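Local coordinates for protein glutathione S-transferase (Pseudomonas fluorescens, PDB 3M3M) that probably acts as a glutathione transferase, binding glutathione in a cleft between a thioredoxin-like domain and a helical domain, at residues Gly13-Lys17 with Glu100-Glu105; Leu20-Leu24 with Tyr157-Ile162; Ala48-Asn52 with Cys65-Ser69. All blocks are in the same frame, centred on the assembly; numbering follows the deposited sequence.

Contact 1 (Gly13-Lys17 with Glu100-Glu105); sequences GNCYK and EQYSHE. With GSH (glutathione), chain B.
Asn14 and Glu105 mark the place where the CA atoms of the two segments come nearest, 9.0 Å apart. The short axes through Gly13-Lys17 and Glu100-Glu105 stay 14.1 Å apart at closest approach and run at 131° to each other, so long polar side chains, not backbones, bridge the gap. The second segment is not a plain alpha-helix: Glu105 N donates to Glu100 O at 2.7 Å, while the His104 N bond to the same oxygen is weak, a wider pi-type turn.

The contact is carried across by the salt bridge between Lys17 and Glu100, whose side chains approach from opposite directions. Beyond CG the Lys17 chain is extended, which carries NZ across to the carboxylate. Lys17 NZ lies 2.8 Å from Glu100 OE2, on the syn side but 33° out of the carboxylate plane; a weak bond of 3.0 Å links it to Glu100 OE1. In the glutathione transferase fold this is the domain interface: helix 13-24 belongs to the thioredoxin-like N-terminal domain and helix 87-117 to the all-helical C-terminal domain. Both charges are buried and have second partners, Lys17 NZ bonding to Ser69 OG and Asn70 OD1, and Glu100 OE1 accepting from Asn70 ND2. Replacing Glu100 by an alanine would probably leave the buried ammonium of Lys17 without the carboxylate that pairs with it and Asn70 ND2 without an acceptor.

Beside this pair, the amide of Asn14 lies against the carboxylate of Glu105 with the two planes 22° apart, the side chains crossing at about a right angle. Glu105 gets there by a bend at chi2. Asn14 and Gln101 both line the glutathione pocket, their amide groups beside the alpha-carboxylate of the ligand's gamma-glutamyl residue.

Contact 2 (Leu20-Leu24 with Tyr157-Ile162); sequences LMLNL and YSIADI
Leu24 and Ile162 meet tip to tip, CD1 to CD1 at 3.7 Å, and Ile162 is touched by Leu20 and Met21 as well. Leu24 CD1 also lies obliquely on the Tyr157 ring, 3.7 Å from Tyr157 OH. From the previous turn of helix 13-24, Leu20 CD2 reaches Ile162 CG2 at 4.1 Å. In Met21, present as selenomethionine, CG anti to the backbone N and a bend at chi2 (80°) put the Met21 SE 3.7 Å from Ile159 CG2 and also against Ile162 CD1.

All six of these residues are buried, and no hydrogen bond crosses between the segments: the N-terminal and C-terminal domains are joined here almost wholly by apolar side chains. The start of helix 159-168 is fixed by a capping box, a local motif well known in this helix of glutathione transferases. Ala160 N donates to Ser158 OG at 3.1 Å, and Ser158 N donates to Asp161 OD2 at 2.9 Å through the anti lone pair of that oxygen. Farther out, Asp161 OD1 accepts from Leu152 N and Trp187 NE1, while Leu73 and Leu76 of helix 69-77 pack on Met21.

Contact 3 (Ala48-Asn52 with Cys65-Ser69); sequences AKNPN and CLWES. With NA (sodium ion), chain C; GSH (glutathione), chain B.
Two first torsions set Asn50 against Trp67. Asn50 CG stands anti to the backbone N (chi1 178°), sending the amide across the indole, whereas Trp67 CG sits between its own backbone N and carbonyl carbon (chi1 42°), which lays a face of the indole against the Asn50 amide. The amide lies nearly flat over the ring, the two planes 16° apart, with Asn50 OD1 3.1 Å above the plane of the Trp67 ring, over its centre. Asn50 CB adds a CH-pi contact, 4.1 Å from the centroid of the Trp67 five-membered ring. Alongside, Pro51 CD lies 3.6 Å from Trp67 NE1.

The same oxygen closes an Asx turn: Asn52 N donates to Asn50 OD1 at 2.8 Å from above the carbonyl plane, holding the amide over the ring. At the other end Lys49 CB and CG rest on Cys65 SG, while Lys49 NZ goes to a salt bridge with Glu59.

No direct hydrogen bond joins the segments; two waters do. One links Lys49 O to Cys65 O, the other Asn50 ND2 and Asn52 ND2 to Glu68 OE2. Glu68, at positive phi, and Ser69 form the turn into helix 69-77 that holds the gamma-glutamyl end of glutathione, as in other glutathione transferases. Glutathione N1 donates to Glu68 OE1 at 2.7 Å, Ser69 N donates to glutathione O11 at 2.8 Å, and Ser69 OG bonds to O12. Glu68 OE1 and glutathione O12 both bind the sodium ion, at 2.9 and 2.8 Å. The ligand's amino group, the cation and the helix start together probably offset the negative charge of the ligand and Glu68 carboxylates.

Contacts 1 and 2 are buried and both use helix 13-24 to join the N-terminal domain to the C-terminal one, but at different ends of that helix. Near its start, beside glutathione, the interface is polar and charged; farther along it is made without any hydrogen bond, almost wholly of apolar side chains. They meet where Lys17 O packs on Ile162 CG2. Contact 3 lies at the surface, inside the N-terminal domain and nested along the chain within the loops closed by the other two, and it relies on an aromatic face and waters. Contacts 1 and 3 both touch glutathione and are connected by Lys17 NZ and Ser69 OG, whereas contacts 2 and 3 do not touch.

Contact 1 (Gly13-Lys17 with Glu100-Glu105)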
loop_
_atom_site.group_PDB
_atom_site.type_symbol
_atom_site.label_atom_id
_atom_site.label_comp_id
_atom_site.label_asym_id
_atom_site.label_seq_id
_atom_site.Cartn_x
_atom_site.Cartn_y
_atom_site.Cartn_z
ATOM N N GLY A 13 3.235 3.216 3.957
ATOM C CA GLY A 13 2.799 2.052 3.241
ATOM C C GLY A 13 2.328 2.450 1.850
ATOM O O GLY A 13 2.588 1.721 0.883
ATOM N N ASN A 14 1.598 3.573 1.728
ATOM C CA ASN A 14 1.121 3.991 0.399
ATOM C C ASN A 14 2.267 4.269 -0.579
ATOM O O ASN A 14 2.181 3.960 -1.768
ATOM C CB ASN A 14 0.200 5.209 0.515
ATOM C CG ASN A 14 -1.074 4.841 1.269
ATOM O OD1 ASN A 14 -1.426 5.511 2.288
ATOM N ND2 ASN A 14 -1.766 3.800 0.782
ATOM N N CYS A 15 3.385 4.791 -0.061
ATOM C CA CYS A 15 4.565 5.032 -0.899
ATOM C C CYS A 15 5.373 3.745 -1.157
ATOM O O CYS A 15 5.946 3.577 -2.268
ATOM C CB CYS A 15 5.476 6.057 -0.166
ATOM S SG CYS A 15 4.675 7.690 -0.030
ATOM N N TYR A 16 5.447 2.846 -0.150
ATOM C CA TYR A 16 6.066 1.553 -0.364
ATOM C C TYR A 16 5.450 0.776 -1.545
ATOM O O TYR A 16 6.151 0.123 -2.349
ATOM C CB TYR A 16 5.962 0.716 0.921
ATOM C CG TYR A 16 6.534 -0.693 0.754
ATOM C CD1 TYR A 16 7.742 -0.945 -0.004
ATOM C CD2 TYR A 16 5.826 -1.770 1.329
ATOM C CE1 TYR A 16 8.226 -2.295 -0.138
ATOM C CE2 TYR A 16 6.299 -3.118 1.201
ATOM C CZ TYR A 16 7.527 -3.329 0.485
ATOM O OH TYR A 16 7.959 -4.644 0.316
ATOM N N LYS A 17 4.107 0.859 -1.726
ATOM C CA LYS A 17 3.508 0.252 -2.891
ATOM C C LYS A 17 4.199 0.651 -4.179
ATOM O O LYS A 17 4.400 -0.232 -5.042
ATOM C CB LYS A 17 2.037 0.765 -3.085
ATOM C CG LYS A 17 1.087 0.332 -1.978
ATOM C CD LYS A 17 -0.188 1.171 -2.050
ATOM C CE LYS A 17 -1.086 0.832 -0.867
ATOM N NZ LYS A 17 -2.382 1.639 -0.895
ATOM N N GLU A 100 -9.182 -2.025 -0.170
ATOM C CA GLU A 100 -7.999 -1.628 0.662
ATOM C C GLU A 100 -8.063 -0.140 1.133
ATOM O O GLU A 100 -7.797 0.160 2.371
ATOM C CB GLU A 100 -6.692 -1.830 -0.131
ATOM C CG GLU A 100 -5.441 -1.423 0.682
ATOM C CD GLU A 100 -4.904 -0.009 0.336
ATOM O OE1 GLU A 100 -5.204 0.519 -0.741
ATOM O OE2 GLU A 100 -4.072 0.505 1.088
ATOM N N GLN A 101 -8.535 0.752 0.248
ATOM C CA GLN A 101 -8.615 2.165 0.585
ATOM C C GLN A 101 -9.817 2.446 1.582
ATOM O O GLN A 101 -9.699 3.365 2.408
ATOM C CB GLN A 101 -8.786 2.986 -0.724
ATOM C CG GLN A 101 -7.460 3.057 -1.504
ATOM C CD GLN A 101 -6.411 3.932 -0.776
ATOM O OE1 GLN A 101 -5.250 3.457 -0.420
ATOM N NE2 GLN A 101 -6.750 5.173 -0.546
ATOM N N TYR A 102 -10.888 1.618 1.541
ATOM C CA TYR A 102 -12.118 1.971 2.291
ATOM C C TYR A 102 -12.188 1.194 3.629
ATOM O O TYR A 102 -12.531 1.738 4.693
ATOM C CB TYR A 102 -13.373 1.665 1.429
ATOM C CG TYR A 102 -14.573 2.308 2.090
ATOM C CD1 TYR A 102 -14.840 3.648 1.836
ATOM C CD2 TYR A 102 -15.366 1.602 3.015
ATOM C CE1 TYR A 102 -15.892 4.340 2.470
ATOM C CE2 TYR A 102 -16.449 2.288 3.644
ATOM C CZ TYR A 102 -16.685 3.646 3.329
ATOM O OH TYR A 102 -17.712 4.343 3.990
ATOM N N SER A 103 -11.795 -0.074 3.580
ATOM C CA SER A 103 -12.036 -1.024 4.666
ATOM C C SER A 103 -10.801 -1.453 5.434
ATOM O O SER A 103 -10.943 -2.135 6.420
ATOM C CB SER A 103 -12.732 -2.292 4.076
ATOM O OG SER A 103 -14.093 -1.918 3.686
ATOM N N HIS A 104 -9.600 -1.159 4.964
ATOM C CA HIS A 104 -8.356 -1.724 5.495
ATOM C C HIS A 104 -7.365 -0.595 5.893
ATOM O O HIS A 104 -7.107 -0.396 7.045
ATOM C CB HIS A 104 -7.765 -2.623 4.408
ATOM C CG HIS A 104 -6.481 -3.304 4.747
ATOM N ND1 HIS A 104 -5.255 -2.731 4.511
ATOM C CD2 HIS A 104 -6.236 -4.535 5.227
ATOM C CE1 HIS A 104 -4.309 -3.570 4.866
ATOM N NE2 HIS A 104 -4.876 -4.664 5.322
ATOM N N GLU A 105 -6.910 0.164 4.894
ATOM C CA GLU A 105 -5.939 1.231 5.170
ATOM C C GLU A 105 -6.325 2.156 6.398
ATOM O O GLU A 105 -5.509 2.381 7.297
ATOM C CB GLU A 105 -5.593 2.028 3.850
ATOM C CG GLU A 105 -4.258 2.756 3.899
ATOM C CD GLU A 105 -4.308 4.120 4.489
ATOM O OE1 GLU A 105 -5.343 4.495 5.154
ATOM O OE2 GLU A 105 -3.280 4.879 4.354
HETATM N N1 GSH B . -5.595 7.588 -0.772
HETATM C CA1 GSH B . -4.151 8.050 -0.786
HETATM C C1 GSH B . -3.236 7.056 -1.506
HETATM O O11 GSH B . -2.254 7.531 -2.149
HETATM O O12 GSH B . -3.470 5.824 -1.376
HETATM C CB1 GSH B . -3.754 8.204 0.719
HETATM C CG1 GSH B . -2.326 8.650 0.733
HETATM C CD1 GSH B . -1.934 9.171 2.131
HETATM O OE1 GSH B . -2.846 9.158 3.181
HETATM N N2 GSH B . -0.679 9.657 2.367
HETATM C CA2 GSH B . -0.314 10.133 3.700
HETATM C C2 GSH B . -0.116 11.582 3.587
HETATM O O2 GSH B . 0.477 12.041 2.490
HETATM C CB2 GSH B . 1.012 9.419 4.075
HETATM S SG2 GSH B . 0.754 7.557 4.210
HETATM N N3 GSH B . -0.539 12.393 4.543
HETATM C CA3 GSH B . -0.230 13.827 4.408
HETATM C C3 GSH B . -1.371 14.727 4.849
HETATM O O31 GSH B . -1.148 15.936 5.161
HETATM O O32 GSH B . -2.527 14.273 4.859
#

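Contact 2 (Leu20-Leu24 with Tyr157-Ile162)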
loop_
_atom_site.group_PDB
_atom_site.type_symbol
_atom_site.label_atom_id
_atom_site.label_comp_id
_atom_site.label_asym_id
_atom_site.label_seq_id
_atom_site.Cartn_x
_atom_site.Cartn_y
_atom_site.Cartn_z
ATOM N N LEU A 20 7.890 -0.698 -4.345
ATOM C CA LEU A 20 7.829 -2.133 -4.731
ATOM C C LEU A 20 7.486 -2.339 -6.211
ATOM O O LEU A 20 8.173 -3.088 -6.939
ATOM C CB LEU A 20 6.731 -2.822 -3.860
ATOM C CG LEU A 20 6.572 -4.354 -4.080
ATOM C CD1 LEU A 20 8.013 -5.171 -4.083
ATOM C CD2 LEU A 20 5.645 -4.880 -2.920
HETATM N N MSE A 21 6.438 -1.629 -6.676
HETATM C CA MSE A 21 6.064 -1.775 -8.119
HETATM C C MSE A 21 7.180 -1.368 -9.109
HETATM O O MSE A 21 7.453 -2.125 -10.057
HETATM C CB MSE A 21 4.841 -0.926 -8.365
HETATM C CG MSE A 21 4.281 -0.937 -9.796
HETATM SE SE MSE A 21 3.179 -2.585 -10.069
HETATM C CE MSE A 21 4.547 -3.961 -10.456
ATOM N N LEU A 22 7.841 -0.244 -8.838
ATOM C CA LEU A 22 8.934 0.179 -9.700
ATOM C C LEU A 22 10.054 -0.881 -9.755
ATOM O O LEU A 22 10.588 -1.190 -10.876
ATOM C CB LEU A 22 9.458 1.575 -9.275
ATOM C CG LEU A 22 8.440 2.722 -9.542
ATOM C CD1 LEU A 22 8.905 3.892 -8.668
ATOM C CD2 LEU A 22 8.464 3.064 -11.044
ATOM N N ASN A 23 10.430 -1.405 -8.594
ATOM C CA ASN A 23 11.496 -2.456 -8.568
ATOM C C ASN A 23 11.050 -3.770 -9.212
ATOM O O ASN A 23 11.808 -4.395 -9.940
ATOM C CB ASN A 23 12.038 -2.668 -7.126
ATOM C CG ASN A 23 12.914 -1.511 -6.721
ATOM O OD1 ASN A 23 14.143 -1.548 -6.994
ATOM N ND2 ASN A 23 12.337 -0.447 -6.193
ATOM N N LEU A 24 9.802 -4.178 -8.994
ATOM C CA LEU A 24 9.341 -5.457 -9.566
ATOM C C LEU A 24 9.405 -5.336 -11.118
ATOM O O LEU A 24 9.740 -6.319 -11.765
ATOM C CB LEU A 24 7.866 -5.729 -9.205
ATOM C CG LEU A 24 7.752 -6.230 -7.790
ATOM C CD1 LEU A 24 6.187 -6.147 -7.404
ATOM C CD2 LEU A 24 8.304 -7.727 -7.611
ATOM N N TYR A 157 -0.055 -13.181 -8.886
ATOM C CA TYR A 157 0.310 -11.973 -8.124
ATOM C C TYR A 157 -0.034 -10.774 -8.933
ATOM O O TYR A 157 0.288 -10.684 -10.155
ATOM C CB TYR A 157 1.852 -12.091 -7.901
ATOM C CG TYR A 157 2.502 -11.016 -7.087
ATOM C CD1 TYR A 157 1.831 -10.363 -6.026
ATOM C CD2 TYR A 157 3.864 -10.734 -7.287
ATOM C CE1 TYR A 157 2.519 -9.372 -5.269
ATOM C CE2 TYR A 157 4.558 -9.759 -6.543
ATOM C CZ TYR A 157 3.859 -9.120 -5.512
ATOM O OH TYR A 157 4.516 -8.184 -4.791
ATOM N N SER A 158 -0.737 -9.789 -8.275
ATOM C CA SER A 158 -1.219 -8.599 -9.032
ATOM C C SER A 158 -1.082 -7.373 -8.132
ATOM O O SER A 158 -0.699 -7.468 -6.940
ATOM C CB SER A 158 -2.727 -8.772 -9.340
ATOM O OG SER A 158 -3.515 -8.672 -8.152
ATOM N N ILE A 159 -1.492 -6.215 -8.678
ATOM C CA ILE A 159 -1.411 -4.991 -7.880
ATOM C C ILE A 159 -2.446 -4.988 -6.769
ATOM O O ILE A 159 -2.369 -4.142 -5.918
ATOM C CB ILE A 159 -1.619 -3.702 -8.786
ATOM C CG1 ILE A 159 -2.933 -3.754 -9.613
ATOM C CG2 ILE A 159 -0.387 -3.644 -9.773
ATOM C CD1 ILE A 159 -3.080 -2.439 -10.515
ATOM N N ALA A 160 -3.407 -5.924 -6.775
ATOM C CA ALA A 160 -4.251 -6.027 -5.529
ATOM C C ALA A 160 -3.408 -6.543 -4.371
ATOM O O ALA A 160 -3.551 -6.062 -3.253
ATOM C CB ALA A 160 -5.423 -7.017 -5.733
ATOM N N ASP A 161 -2.568 -7.545 -4.611
ATOM C CA ASP A 161 -1.687 -8.047 -3.509
ATOM C C ASP A 161 -0.727 -6.957 -3.088
ATOM O O ASP A 161 -0.473 -6.813 -1.920
ATOM C CB ASP A 161 -0.895 -9.262 -4.069
ATOM C CG ASP A 161 -1.841 -10.387 -4.563
ATOM O OD1 ASP A 161 -2.570 -10.999 -3.763
ATOM O OD2 ASP A 161 -1.856 -10.614 -5.774
ATOM N N ILE A 162 -0.102 -6.277 -4.059
ATOM C CA ILE A 162 0.860 -5.205 -3.746
ATOM C C ILE A 162 0.122 -4.138 -2.860
ATOM O O ILE A 162 0.643 -3.711 -1.774
ATOM C CB ILE A 162 1.393 -4.569 -4.967
ATOM C CG1 ILE A 162 2.305 -5.599 -5.745
ATOM C CG2 ILE A 162 2.214 -3.283 -4.577
ATOM C CD1 ILE A 162 2.627 -5.155 -7.157
#

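Contact 3 (Ala48-Asn52 with Cys65-Ser69)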
loop_
_atom_site.group_PDB
_atom_site.type_symbol
_atom_site.label_atom_id
_atom_site.label_comp_id
_atom_site.label_asym_id
_atom_site.label_seq_id
_atom_site.Cartn_x
_atom_site.Cartn_y
_atom_site.Cartn_z
ATOM N N ALA A 48 0.565 22.017 -6.038
ATOM C CA ALA A 48 0.493 21.990 -7.507
ATOM C C ALA A 48 0.633 20.548 -8.063
ATOM O O ALA A 48 0.192 20.296 -9.187
ATOM C CB ALA A 48 1.630 22.897 -8.138
ATOM N N LYS A 49 1.326 19.656 -7.327
ATOM C CA LYS A 49 1.554 18.315 -7.811
ATOM C C LYS A 49 0.381 17.395 -7.373
ATOM O O LYS A 49 -0.182 16.644 -8.233
ATOM C CB LYS A 49 2.834 17.703 -7.304
ATOM C CG LYS A 49 4.037 18.596 -7.744
ATOM C CD LYS A 49 5.403 18.088 -7.264
ATOM C CE LYS A 49 6.511 19.183 -7.751
ATOM N NZ LYS A 49 6.573 19.226 -9.242
ATOM N N ASN A 50 -0.020 17.574 -6.125
ATOM C CA ASN A 50 -1.240 16.874 -5.674
ATOM C C ASN A 50 -2.028 17.833 -4.803
ATOM O O ASN A 50 -1.699 18.080 -3.675
ATOM C CB ASN A 50 -0.908 15.549 -4.857
ATOM C CG ASN A 50 -2.171 14.872 -4.370
ATOM O OD1 ASN A 50 -3.262 15.364 -4.668
ATOM N ND2 ASN A 50 -2.029 13.776 -3.550
ATOM N N PRO A 51 -3.149 18.353 -5.320
ATOM C CA PRO A 51 -3.992 19.304 -4.590
ATOM C C PRO A 51 -4.607 18.679 -3.373
ATOM O O PRO A 51 -5.024 19.389 -2.445
ATOM C CB PRO A 51 -5.051 19.773 -5.632
ATOM C CG PRO A 51 -5.028 18.662 -6.617
ATOM C CD PRO A 51 -3.628 18.056 -6.666
ATOM N N ASN A 52 -4.626 17.341 -3.313
ATOM C CA ASN A 52 -5.162 16.678 -2.140
ATOM C C ASN A 52 -4.098 16.630 -1.023
ATOM O O ASN A 52 -4.441 16.284 0.106
ATOM C CB ASN A 52 -5.625 15.233 -2.512
ATOM C CG ASN A 52 -6.513 14.615 -1.460
ATOM O OD1 ASN A 52 -7.418 15.262 -0.968
ATOM N ND2 ASN A 52 -6.323 13.287 -1.169
ATOM N N CYS A 65 1.786 14.956 -13.173
ATOM C CA CYS A 65 1.849 14.335 -11.840
ATOM C C CYS A 65 0.598 13.501 -11.627
ATOM O O CYS A 65 -0.497 14.027 -11.835
ATOM C CB CYS A 65 1.879 15.390 -10.739
ATOM S SG CYS A 65 3.529 16.150 -10.663
ATOM N N LEU A 66 0.779 12.217 -11.263
ATOM C CA LEU A 66 -0.354 11.303 -11.013
ATOM C C LEU A 66 -0.292 11.045 -9.493
ATOM O O LEU A 66 0.788 10.852 -8.915
ATOM C CB LEU A 66 -0.133 9.964 -11.755
ATOM C CG LEU A 66 0.065 10.161 -13.305
ATOM C CD1 LEU A 66 0.533 8.847 -13.870
ATOM C CD2 LEU A 66 -1.250 10.581 -13.885
ATOM N N TRP A 67 -1.451 11.056 -8.861
ATOM C CA TRP A 67 -1.488 10.771 -7.455
ATOM C C TRP A 67 -2.585 9.693 -7.197
ATOM O O TRP A 67 -3.231 9.248 -8.167
ATOM C CB TRP A 67 -1.695 12.081 -6.633
ATOM C CG TRP A 67 -2.704 13.064 -7.188
ATOM C CD1 TRP A 67 -2.472 14.112 -8.089
ATOM C CD2 TRP A 67 -4.069 13.222 -6.758
ATOM N NE1 TRP A 67 -3.646 14.843 -8.280
ATOM C CE2 TRP A 67 -4.620 14.307 -7.491
ATOM C CE3 TRP A 67 -4.870 12.565 -5.797
ATOM C CZ2 TRP A 67 -5.931 14.738 -7.302
ATOM C CZ3 TRP A 67 -6.211 12.965 -5.640
ATOM C CH2 TRP A 67 -6.726 14.008 -6.428
ATOM N N GLU A 68 -2.710 9.307 -5.926
ATOM C CA GLU A 68 -3.349 8.106 -5.421
ATOM C C GLU A 68 -2.464 6.882 -5.724
ATOM O O GLU A 68 -2.336 6.508 -6.779
ATOM C CB GLU A 68 -4.754 7.940 -5.957
ATOM C CG GLU A 68 -5.736 8.947 -5.377
ATOM C CD GLU A 68 -5.946 8.820 -3.892
ATOM O OE1 GLU A 68 -6.020 7.724 -3.413
ATOM O OE2 GLU A 68 -6.125 9.842 -3.314
ATOM N N SER A 69 -1.923 6.305 -4.673
ATOM C CA SER A 69 -1.033 5.162 -4.801
ATOM C C SER A 69 -1.670 4.069 -5.612
ATOM O O SER A 69 -0.984 3.481 -6.446
ATOM C CB SER A 69 -0.657 4.587 -3.390
ATOM O OG SER A 69 -1.792 4.121 -2.666
HETATM NA NA NA C . -4.972 5.048 -3.658
HETATM N N1 GSH B . -5.595 7.588 -0.772
HETATM C CA1 GSH B . -4.151 8.050 -0.786
HETATM C C1 GSH B . -3.236 7.056 -1.506
HETATM O O11 GSH B . -2.254 7.531 -2.149
HETATM O O12 GSH B . -3.470 5.824 -1.376
HETATM C CB1 GSH B . -3.754 8.204 0.719
HETATM C CG1 GSH B . -2.326 8.650 0.733
HETATM C CD1 GSH B . -1.934 9.171 2.131
HETATM O OE1 GSH B . -2.846 9.158 3.181
HETATM N N2 GSH B . -0.679 9.657 2.367
HETATM C CA2 GSH B . -0.314 10.133 3.700
HETATM C C2 GSH B . -0.116 11.582 3.587
HETATM O O2 GSH B . 0.477 12.041 2.490
HETATM C CB2 GSH B . 1.012 9.419 4.075
HETATM S SG2 GSH B . 0.754 7.557 4.210
HETATM N N3 GSH B . -0.539 12.393 4.543
HETATM C CA3 GSH B . -0.230 13.827 4.408
HETATM C C3 GSH B . -1.371 14.727 4.849
HETATM O O31 GSH B . -1.148 15.936 5.161
HETATM O O32 GSH B . -2.527 14.273 4.859
HETATM O O HOH W 1 -1.443 16.792 -10.496
HETATM O O HOH W 2 -3.980 11.612 -2.642
#